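Local coordinates for protein putative rRNA methylase (Clostridium thermocellum ATCC 27405, PDB 3EEY) that binds S-adenosylmethionine in a Rossmann-like fold and is probably a methyltransferase, putatively one that modifies ribosomal RNA, at residues T4-N7 / H13-I16; Y15-V20 / T37-S42; C31-D36 / G102-G107; I139-D144 / E148-V153. All blocks are in the same frame, centred on the assembly; numbering follows the deposited sequence.

Interaction 1 (T4-N7 / H13-I16)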
# COMPACT_ATOMS: atom_id res chain seq x y z
N THR A 4 -2.57 9.18 10.38
CA THR A 4 -2.21 7.80 10.68
C THR A 4 -2.45 6.91 9.45
O THR A 4 -3.41 7.12 8.70
CB THR A 4 -3.04 7.26 11.88
OG1 THR A 4 -3.10 8.24 12.91
CG2 THR A 4 -2.43 5.99 12.47
N ILE A 5 -1.56 5.94 9.24
CA ILE A 5 -1.74 4.92 8.22
C ILE A 5 -2.95 4.04 8.58
O ILE A 5 -3.02 3.49 9.69
CB ILE A 5 -0.45 4.06 8.06
CG1 ILE A 5 0.61 4.85 7.28
CG2 ILE A 5 -0.76 2.74 7.37
CD1 ILE A 5 1.94 4.19 7.23
N LYS A 6 -3.90 3.95 7.66
CA LYS A 6 -5.15 3.22 7.90
C LYS A 6 -4.97 1.73 7.71
O LYS A 6 -4.05 1.29 7.01
CB LYS A 6 -6.26 3.72 6.97
CG LYS A 6 -6.68 5.14 7.22
CD LYS A 6 -7.77 5.59 6.27
CE LYS A 6 -7.92 7.11 6.33
NZ LYS A 6 -8.84 7.65 5.29
N ASN A 7 -5.86 0.96 8.32
CA ASN A 7 -5.90 -0.48 8.06
C ASN A 7 -6.42 -0.78 6.65
O ASN A 7 -6.85 0.13 5.95
CB ASN A 7 -6.70 -1.22 9.14
CG ASN A 7 -8.17 -0.83 9.18
OD1 ASN A 7 -8.66 -0.01 8.39
ND2 ASN A 7 -8.90 -1.41 10.12
N HIS A 13 -11.35 1.97 0.92
CA HIS A 13 -12.19 3.15 0.69
C HIS A 13 -11.42 4.32 0.09
O HIS A 13 -11.91 5.00 -0.81
CB HIS A 13 -12.86 3.56 1.99
CG HIS A 13 -13.98 2.67 2.41
ND1 HIS A 13 -15.22 3.15 2.75
CD2 HIS A 13 -14.05 1.33 2.55
CE1 HIS A 13 -16.01 2.14 3.08
NE2 HIS A 13 -15.32 1.02 2.96
N ASP A 14 -10.20 4.56 0.59
CA ASP A 14 -9.31 5.59 0.07
C ASP A 14 -8.92 5.37 -1.39
O ASP A 14 -8.88 6.33 -2.17
CB ASP A 14 -8.04 5.72 0.93
CG ASP A 14 -8.29 6.44 2.25
OD1 ASP A 14 -9.42 6.88 2.52
OD2 ASP A 14 -7.32 6.58 3.03
N TYR A 15 -8.62 4.12 -1.74
CA TYR A 15 -8.33 3.73 -3.12
C TYR A 15 -9.53 3.87 -4.04
O TYR A 15 -9.38 4.24 -5.20
CB TYR A 15 -7.79 2.30 -3.18
CG TYR A 15 -6.30 2.20 -2.97
CD1 TYR A 15 -5.78 1.79 -1.74
CD2 TYR A 15 -5.41 2.50 -4.00
CE1 TYR A 15 -4.40 1.70 -1.54
CE2 TYR A 15 -4.03 2.41 -3.81
CZ TYR A 15 -3.53 2.01 -2.57
OH TYR A 15 -2.17 1.92 -2.37
N ILE A 16 -10.72 3.58 -3.52
CA ILE A 16 -11.96 3.69 -4.29
C ILE A 16 -12.30 5.17 -4.57
O ILE A 16 -12.65 5.52 -5.69
CB ILE A 16 -13.15 2.90 -3.63
CG1 ILE A 16 -12.93 1.38 -3.69
CG2 ILE A 16 -14.47 3.24 -4.28
CD1 ILE A 16 -12.84 0.75 -5.08
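Lys6 and Asp14 approach from opposite directions and form a two-pronged salt bridge. The ammonium NZ of Lys6 sits in the fork of the Asp14 carboxylate, 2.9 Å from OD1 of Asp14 and, just as near, 2.9 Å from its OD2, and each oxygen offers its syn lone pair. The carbons of the lysine favour one prong, since CE of Lys6 lies 3.4 Å from OD2 of Asp14 and 4.1 Å from its OD1. Lys6 reaches this far because its chain is fully stretched beyond CG (chi2 179°), which bridges backbones whose CA atoms are 9.2 Å apart.

Both side chains lie at the protein surface, so solvent probably screens much of the attraction. Behind them the loop is tied down by other bonds: the carbonyl of Lys6 takes a hydrogen bond from Gln11, and just before it Ile5 N donates to Glu186 of the second subunit. Asn7 then acts as N-cap of helix 8-19, its OD1 accepting from the backbone N of Gly10. The whole is a capped helix start, with a salt bridge from the lead-in loop to the second turn of the helix that precedes the opening strand of this Rossmann-like methyltransferase fold.

Interaction 2 (Y15-V20 / T37-S42)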
# COMPACT_ATOMS: atom_id res chain seq x y z
N TYR A 15 -8.62 4.12 -1.74
CA TYR A 15 -8.33 3.73 -3.12
C TYR A 15 -9.53 3.87 -4.04
O TYR A 15 -9.38 4.24 -5.20
CB TYR A 15 -7.79 2.30 -3.18
CG TYR A 15 -6.30 2.20 -2.97
CD1 TYR A 15 -5.78 1.79 -1.74
CD2 TYR A 15 -5.41 2.50 -4.00
CE1 TYR A 15 -4.40 1.70 -1.54
CE2 TYR A 15 -4.03 2.41 -3.81
CZ TYR A 15 -3.53 2.01 -2.57
OH TYR A 15 -2.17 1.92 -2.37
N ILE A 16 -10.72 3.58 -3.52
CA ILE A 16 -11.96 3.69 -4.29
C ILE A 16 -12.30 5.17 -4.57
O ILE A 16 -12.65 5.52 -5.69
CB ILE A 16 -13.15 2.90 -3.63
CG1 ILE A 16 -12.93 1.38 -3.69
CG2 ILE A 16 -14.47 3.24 -4.28
CD1 ILE A 16 -12.84 0.75 -5.08
N LYS A 17 -12.16 6.02 -3.55
CA LYS A 17 -12.33 7.47 -3.68
C LYS A 17 -11.42 8.11 -4.74
O LYS A 17 -11.84 9.04 -5.43
CB LYS A 17 -12.09 8.16 -2.33
CG LYS A 17 -13.32 8.32 -1.44
CD LYS A 17 -12.96 8.30 0.04
CE LYS A 17 -11.82 9.25 0.42
NZ LYS A 17 -12.27 10.41 1.24
N MET A 18 -10.19 7.60 -4.88
CA MET A 18 -9.22 8.02 -5.92
C MET A 18 -9.73 7.79 -7.34
O MET A 18 -9.42 8.55 -8.25
CB MET A 18 -7.91 7.24 -5.79
CG MET A 18 -6.87 7.75 -4.80
SD MET A 18 -5.51 6.55 -4.63
CE MET A 18 -4.55 6.85 -6.11
N PHE A 19 -10.49 6.72 -7.53
CA PHE A 19 -10.81 6.23 -8.86
C PHE A 19 -12.24 6.50 -9.29
O PHE A 19 -12.52 6.71 -10.46
CB PHE A 19 -10.54 4.73 -8.93
CG PHE A 19 -9.09 4.38 -9.12
CD1 PHE A 19 -8.62 4.04 -10.38
CD2 PHE A 19 -8.21 4.36 -8.05
CE1 PHE A 19 -7.28 3.70 -10.57
CE2 PHE A 19 -6.87 4.03 -8.23
CZ PHE A 19 -6.41 3.70 -9.50
N VAL A 20 -13.17 6.49 -8.33
CA VAL A 20 -14.58 6.61 -8.64
C VAL A 20 -15.03 8.07 -8.65
O VAL A 20 -14.84 8.79 -7.67
CB VAL A 20 -15.45 5.78 -7.64
CG1 VAL A 20 -16.94 5.99 -7.88
CG2 VAL A 20 -15.11 4.33 -7.76
N THR A 37 -21.71 -0.72 0.01
CA THR A 37 -22.75 -0.40 -0.98
C THR A 37 -23.19 1.06 -0.85
O THR A 37 -23.27 1.77 -1.84
CB THR A 37 -23.99 -1.32 -0.88
OG1 THR A 37 -23.62 -2.61 -0.39
CG2 THR A 37 -24.68 -1.45 -2.24
N ALA A 38 -23.45 1.48 0.39
CA ALA A 38 -23.82 2.87 0.71
C ALA A 38 -22.70 3.83 0.35
O ALA A 38 -22.93 4.89 -0.25
CB ALA A 38 -24.17 3.01 2.19
N PHE A 39 -21.48 3.44 0.71
CA PHE A 39 -20.26 4.17 0.37
C PHE A 39 -20.10 4.37 -1.14
O PHE A 39 -19.82 5.49 -1.59
CB PHE A 39 -19.04 3.44 0.96
CG PHE A 39 -17.72 3.89 0.40
CD1 PHE A 39 -17.22 5.14 0.69
CD2 PHE A 39 -16.98 3.05 -0.42
CE1 PHE A 39 -16.00 5.56 0.17
CE2 PHE A 39 -15.76 3.46 -0.93
CZ PHE A 39 -15.27 4.72 -0.64
N LEU A 40 -20.27 3.30 -1.91
CA LEU A 40 -20.22 3.38 -3.38
C LEU A 40 -21.34 4.23 -3.97
O LEU A 40 -21.12 4.98 -4.93
CB LEU A 40 -20.24 1.97 -3.99
CG LEU A 40 -18.97 1.13 -3.93
CD1 LEU A 40 -19.26 -0.31 -4.31
CD2 LEU A 40 -17.86 1.71 -4.80
N ALA A 41 -22.54 4.13 -3.39
CA ALA A 41 -23.70 4.91 -3.80
C ALA A 41 -23.53 6.42 -3.62
O ALA A 41 -23.97 7.20 -4.47
CB ALA A 41 -24.94 4.42 -3.07
N SER A 42 -22.87 6.82 -2.54
CA SER A 42 -22.64 8.24 -2.26
C SER A 42 -21.60 8.86 -3.18
O SER A 42 -21.68 10.04 -3.50
CB SER A 42 -22.22 8.43 -0.81
OG SER A 42 -20.93 7.89 -0.59
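Two helices that pack on the same face of the central sheet of this Rossmann-like domain, 8-19 and 35-44, lie side by side here and run nearly parallel. The short segments cross at -23° with their axes 11.2 Å apart, a wide spacing that is bridged by side chains, with Phe39 and Leu40 reaching across to Ile16.

Ile16 is the centre of the contact. Its CG2 methyl comes within 3.6 Å of CE2 of Phe39, approaching the ring obliquely, and the same methyl touches CD2 of Leu40 at 3.8 Å, so one branch of the isoleucine is shared by two neighbours on the facing helix. Phe39 spans the gap because its CG is anti to the backbone N (chi1 165°), which carries the ring over toward helix 8-19. Nearer the surface the aliphatic chain of Lys17 runs at about a right angle to the Phe39 side chain, and its CD meets the ring edge near the ring plane, 4.1 Å from CE1 of Phe39.

Beneath the helices, Ile16 and Leu40 both rest on Met98 of strand 94-101, while Ile16 also touches Ile134 and Thr136 of the adjacent strand. His13, one turn before Lys17, stacks its ring on Phe39.

Everything that meets between the two segments is carbon. The helices are therefore held by shape and by the burial of Ile16 and Leu40, without directional polar bonds between them, and the methylenes of the exposed lysine extend this apolar contact along one edge of the Phe39 ring.

Interaction 3 (C31-D36 / G102-G107). With SAM (S-adenosylmethionine), chain K; SO4 (sulfate ion), chain M.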
# COMPACT_ATOMS: atom_id res chain seq x y z
N CYS A 31 -22.08 -7.77 -0.59
CA CYS A 31 -22.96 -6.79 0.06
C CYS A 31 -22.91 -6.73 1.57
O CYS A 31 -22.70 -5.65 2.13
CB CYS A 31 -24.41 -6.98 -0.39
SG CYS A 31 -24.79 -5.94 -1.76
N GLY A 32 -23.11 -7.87 2.22
CA GLY A 32 -23.14 -7.97 3.67
C GLY A 32 -24.23 -7.09 4.26
O GLY A 32 -25.39 -7.16 3.84
N ASN A 33 -23.83 -6.24 5.20
CA ASN A 33 -24.75 -5.30 5.83
C ASN A 33 -24.98 -4.00 5.04
O ASN A 33 -25.88 -3.22 5.36
CB ASN A 33 -24.30 -5.01 7.26
CG ASN A 33 -24.39 -6.24 8.16
OD1 ASN A 33 -25.36 -7.00 8.11
ND2 ASN A 33 -23.37 -6.43 8.99
N GLY A 34 -24.17 -3.79 4.00
CA GLY A 34 -24.42 -2.73 3.02
C GLY A 34 -23.59 -1.47 3.17
O GLY A 34 -23.85 -0.47 2.49
N ASN A 35 -22.59 -1.52 4.04
CA ASN A 35 -21.70 -0.39 4.32
C ASN A 35 -20.92 0.10 3.10
O ASN A 35 -20.95 1.30 2.79
CB ASN A 35 -20.74 -0.74 5.45
CG ASN A 35 -21.45 -1.07 6.74
OD1 ASN A 35 -22.12 -0.22 7.33
ND2 ASN A 35 -21.31 -2.32 7.19
N ASP A 36 -20.25 -0.82 2.41
CA ASP A 36 -19.56 -0.52 1.15
C ASP A 36 -20.52 -0.13 0.02
O ASP A 36 -20.16 0.69 -0.83
CB ASP A 36 -18.69 -1.70 0.70
CG ASP A 36 -17.49 -1.92 1.60
OD1 ASP A 36 -17.21 -1.09 2.47
OD2 ASP A 36 -16.80 -2.95 1.42
N GLY A 102 -14.91 -13.14 3.48
CA GLY A 102 -15.16 -13.79 4.77
C GLY A 102 -16.64 -14.07 4.97
O GLY A 102 -17.37 -14.25 3.99
N TYR A 103 -17.09 -14.10 6.22
CA TYR A 103 -18.52 -14.29 6.53
C TYR A 103 -19.23 -12.98 6.90
O TYR A 103 -18.57 -11.97 7.17
CB TYR A 103 -18.72 -15.33 7.65
CG TYR A 103 -17.87 -15.12 8.88
CD1 TYR A 103 -16.79 -15.96 9.15
CD2 TYR A 103 -18.14 -14.09 9.79
CE1 TYR A 103 -15.99 -15.78 10.28
CE2 TYR A 103 -17.34 -13.89 10.92
CZ TYR A 103 -16.28 -14.75 11.16
OH TYR A 103 -15.49 -14.57 12.28
N LEU A 104 -20.56 -13.01 6.94
CA LEU A 104 -21.38 -11.87 7.37
C LEU A 104 -21.23 -11.59 8.87
O LEU A 104 -21.45 -12.50 9.69
CB LEU A 104 -22.86 -12.10 7.01
CG LEU A 104 -23.95 -11.11 7.47
CD1 LEU A 104 -23.74 -9.72 6.91
CD2 LEU A 104 -25.33 -11.62 7.09
N PRO A 105 -20.82 -10.36 9.23
CA PRO A 105 -20.78 -9.94 10.65
C PRO A 105 -22.17 -9.87 11.27
O PRO A 105 -23.10 -9.33 10.65
CB PRO A 105 -20.13 -8.55 10.59
CG PRO A 105 -20.29 -8.08 9.19
CD PRO A 105 -20.32 -9.30 8.33
N SER A 106 -22.29 -10.41 12.49
CA SER A 106 -23.57 -10.60 13.20
C SER A 106 -24.53 -11.53 12.45
O SER A 106 -25.75 -11.37 12.50
CB SER A 106 -24.24 -9.26 13.56
OG SER A 106 -23.36 -8.42 14.28
N GLY A 107 -23.95 -12.51 11.75
CA GLY A 107 -24.70 -13.47 10.95
C GLY A 107 -24.12 -14.87 11.02
O GLY A 107 -23.33 -15.17 11.92
N SAM K . -18.87 -5.36 2.67
CA SAM K . -19.69 -6.11 3.67
C SAM K . -20.30 -5.18 4.72
O SAM K . -20.71 -5.61 5.81
OXT SAM K . -20.40 -3.98 4.50
CB SAM K . -18.89 -7.25 4.29
CG SAM K . -18.91 -8.51 3.43
SD SAM K . -18.86 -10.05 4.40
CE SAM K . -17.13 -10.03 4.95
C5' SAM K . -18.87 -11.28 3.07
C4' SAM K . -20.25 -11.34 2.40
O4' SAM K . -20.18 -11.98 1.14
C3' SAM K . -21.27 -12.10 3.24
O3' SAM K . -22.42 -11.29 3.38
C2' SAM K . -21.58 -13.35 2.44
O2' SAM K . -22.92 -13.78 2.57
C1' SAM K . -21.27 -12.88 1.02
N9 SAM K . -20.95 -13.98 0.09
C8 SAM K . -20.46 -15.23 0.37
N7 SAM K . -20.33 -15.91 -0.80
C5 SAM K . -20.72 -15.10 -1.82
C6 SAM K . -20.79 -15.26 -3.19
N6 SAM K . -20.43 -16.39 -3.79
N1 SAM K . -21.26 -14.21 -3.96
C2 SAM K . -21.66 -13.02 -3.40
N3 SAM K . -21.57 -12.87 -2.04
C4 SAM K . -21.12 -13.88 -1.26
S SO4 M . -18.89 -11.16 13.75
O1 SO4 M . -20.08 -11.96 13.46
O2 SO4 M . -18.10 -11.83 14.78
O3 SO4 M . -18.09 -11.02 12.54
O4 SO4 M . -19.30 -9.84 14.22
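The glycine-rich loop after strand 25-28 and the loop after strand 94-101 face each other across the S-adenosylmethionine site. Leu104 packs its CD1 methyl 3.7 Å from CA of Gly32, and the same methyl touches the amide oxygen OD1 of Asn33 at 3.4 Å. Chi1 of 174° sets CG of Leu104 beside its carbonyl carbon, from where the branch extends to the glycine-rich loop while CB rests against the ribose O3' of the ligand. The amide of Asn33 slides past Pro105, and its ND2 gives a long, weak but straight hydrogen bond to O of Pro105 (3.4 Å, 167°).

The loop 31-36 also grips the methionine carboxylate. Asn33 N donates to O of the ligand at 3.2 Å, and OXT accepts from ND2 of Asn35 at 3.3 Å, with a weak bond from the Asn35 backbone N. Gly32 has room for no side chain, because a CB there would run into the ligand CA. From the other loop, O of Tyr103 lies 3.3 Å from the transferable methyl CE. A sulfate, probably from the crystallisation liquor, is bound by Ser106 N at 2.9 Å and touches the Tyr103 ring edge.

Asp54 accepts from Gly32 N and also hydrogen-bonds the ligand. This is the cofactor site of a class I, Rossmann-like methyltransferase, with its glycine-rich loop leading into helix 35-44.

Interaction 4 (I139-D144 / E148-V153)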
# COMPACT_ATOMS: atom_id res chain seq x y z
N ILE A 139 -9.00 -9.05 2.40
CA ILE A 139 -8.98 -10.48 2.70
C ILE A 139 -8.90 -10.68 4.21
O ILE A 139 -7.93 -10.28 4.85
CB ILE A 139 -7.78 -11.21 2.02
CG1 ILE A 139 -7.83 -11.03 0.50
CG2 ILE A 139 -7.78 -12.69 2.40
CD1 ILE A 139 -6.56 -11.47 -0.23
N TYR A 140 -9.95 -11.27 4.78
CA TYR A 140 -9.94 -11.70 6.17
C TYR A 140 -9.66 -13.18 6.22
O TYR A 140 -10.09 -13.94 5.35
CB TYR A 140 -11.27 -11.46 6.84
CG TYR A 140 -11.67 -10.01 6.94
CD1 TYR A 140 -11.51 -9.31 8.12
CD2 TYR A 140 -12.24 -9.34 5.85
CE1 TYR A 140 -11.89 -7.97 8.23
CE2 TYR A 140 -12.62 -8.02 5.94
CZ TYR A 140 -12.44 -7.33 7.12
OH TYR A 140 -12.82 -6.01 7.21
N TYR A 141 -8.95 -13.59 7.25
CA TYR A 141 -8.47 -14.96 7.38
C TYR A 141 -8.25 -15.26 8.85
O TYR A 141 -8.46 -14.40 9.69
CB TYR A 141 -7.19 -15.17 6.55
CG TYR A 141 -6.01 -14.29 6.91
CD1 TYR A 141 -6.06 -12.91 6.71
CD2 TYR A 141 -4.84 -14.84 7.41
CE1 TYR A 141 -4.99 -12.10 7.04
CE2 TYR A 141 -3.75 -14.03 7.74
CZ TYR A 141 -3.84 -12.66 7.55
OH TYR A 141 -2.77 -11.84 7.86
N GLY A 142 -7.83 -16.49 9.15
CA GLY A 142 -7.74 -16.95 10.54
C GLY A 142 -9.13 -17.19 11.08
O GLY A 142 -10.09 -17.23 10.31
N GLY A 143 -9.25 -17.34 12.39
CA GLY A 143 -10.56 -17.53 13.04
C GLY A 143 -11.38 -18.64 12.41
O GLY A 143 -10.83 -19.65 11.96
N ASP A 144 -12.70 -18.44 12.36
CA ASP A 144 -13.63 -19.38 11.72
C ASP A 144 -13.36 -19.51 10.22
O ASP A 144 -13.45 -20.61 9.66
CB ASP A 144 -15.09 -18.95 11.95
CG ASP A 144 -15.53 -19.07 13.41
OD1 ASP A 144 -16.68 -19.51 13.63
OD2 ASP A 144 -14.75 -18.72 14.32
N GLU A 148 -7.35 -20.96 3.75
CA GLU A 148 -7.35 -21.57 2.43
C GLU A 148 -7.73 -20.59 1.31
O GLU A 148 -7.16 -20.64 0.22
CB GLU A 148 -8.31 -22.78 2.45
CG GLU A 148 -8.41 -23.59 1.16
CD GLU A 148 -9.78 -24.26 0.99
OE1 GLU A 148 -10.68 -24.07 1.85
OE2 GLU A 148 -9.98 -24.96 -0.03
N GLU A 149 -8.69 -19.71 1.60
CA GLU A 149 -9.13 -18.70 0.65
C GLU A 149 -8.06 -17.65 0.39
O GLU A 149 -7.80 -17.32 -0.77
CB GLU A 149 -10.42 -18.02 1.11
CG GLU A 149 -10.90 -16.96 0.13
CD GLU A 149 -12.28 -16.45 0.43
OE1 GLU A 149 -12.58 -16.18 1.61
OE2 GLU A 149 -13.05 -16.30 -0.53
N LYS A 150 -7.44 -17.16 1.46
CA LYS A 150 -6.32 -16.22 1.37
C LYS A 150 -5.22 -16.78 0.46
O LYS A 150 -4.80 -16.11 -0.49
CB LYS A 150 -5.75 -15.89 2.76
CG LYS A 150 -4.58 -14.90 2.72
CD LYS A 150 -3.72 -14.92 3.98
CE LYS A 150 -2.68 -16.03 3.97
NZ LYS A 150 -1.29 -15.51 3.75
N GLU A 151 -4.79 -18.01 0.76
CA GLU A 151 -3.70 -18.67 0.04
C GLU A 151 -4.00 -18.87 -1.44
O GLU A 151 -3.17 -18.54 -2.28
CB GLU A 151 -3.36 -20.00 0.71
CG GLU A 151 -2.70 -19.86 2.08
CD GLU A 151 -1.23 -19.50 1.99
OE1 GLU A 151 -0.41 -20.40 1.71
OE2 GLU A 151 -0.91 -18.31 2.20
N LYS A 152 -5.19 -19.37 -1.76
CA LYS A 152 -5.56 -19.62 -3.15
C LYS A 152 -5.79 -18.35 -3.96
O LYS A 152 -5.32 -18.26 -5.10
CB LYS A 152 -6.76 -20.57 -3.25
CG LYS A 152 -6.43 -21.99 -2.83
CD LYS A 152 -7.63 -22.91 -2.90
CE LYS A 152 -7.27 -24.30 -2.38
NZ LYS A 152 -8.45 -25.20 -2.29
N VAL A 153 -6.51 -17.37 -3.39
CA VAL A 153 -6.76 -16.09 -4.06
C VAL A 153 -5.46 -15.37 -4.41
O VAL A 153 -5.29 -14.89 -5.54
CB VAL A 153 -7.70 -15.16 -3.22
CG1 VAL A 153 -7.70 -13.74 -3.76
CG2 VAL A 153 -9.12 -15.70 -3.20
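From the end of strand 133-139 the chain leaves as an irregular loop, turning through Gly142 and Gly143 with positive phi, and comes back as helix 148-157, whose Lys150 CA approaches that of Ile139 to 6.5 Å. Lys150 carries most of the contact by laying its hydrocarbon chain over Tyr141. Its CD stands above one face of the phenol, offset toward the rim and 3.6 Å from CD2 of Tyr141, in a CH-pi contact with CD 16° off the ring normal. The chain bends at chi3 (83°), and NZ ends 5.4 Å from the ring centroid of Tyr141, where any cation-pi attraction is weak at most. NZ of Lys150 also makes a weak salt bridge, 3.2 Å from OE2 of Glu151, its neighbour on the helix.

In the mixed seven-stranded sheet of the class I methyltransferase fold (order 3-2-1-4-5-7-6), strand 133-139, whose end the helix packs beside, is the last parallel strand before antiparallel 181-187. Ile139 crosses Lys150 at about a right angle, its CG2 lying 3.8 Å from CB of Lys150. Between the buried Ile139 and Val153, CD1 of Ile139 lies a looser 4.3 Å from CG1 of Val153, and Val153 also touches Thr118 and Leu122 of helix 115-128. The hydroxyl of Tyr141 is bonded to the carbonyl of Pro179, anchoring the ring's far end.

Interactions 1 and 2 share helix 8-19: in interaction 1 Asp14 of this helix pairs at the surface with Lys6 of the loop before it, while around Ile16 the helix supplies the partly buried carbon packing of interaction 2. Helix 35-44 serves interactions 2 and 3. Interaction 3 is also partly buried, its segments meeting through a weak amide-carbonyl bond and a leucine methyl beside the cofactor. His13 NE2 probably hydrogen-bonds Asp36 OD1, linking the segments of interactions 1 and 3. Interaction 4, partly buried too, mixes aliphatic and aromatic contact at a strand end and touches interaction 3 where Asp144 meets Tyr103. Interactions 2 and 4 lie on opposite sides of the chain's centre.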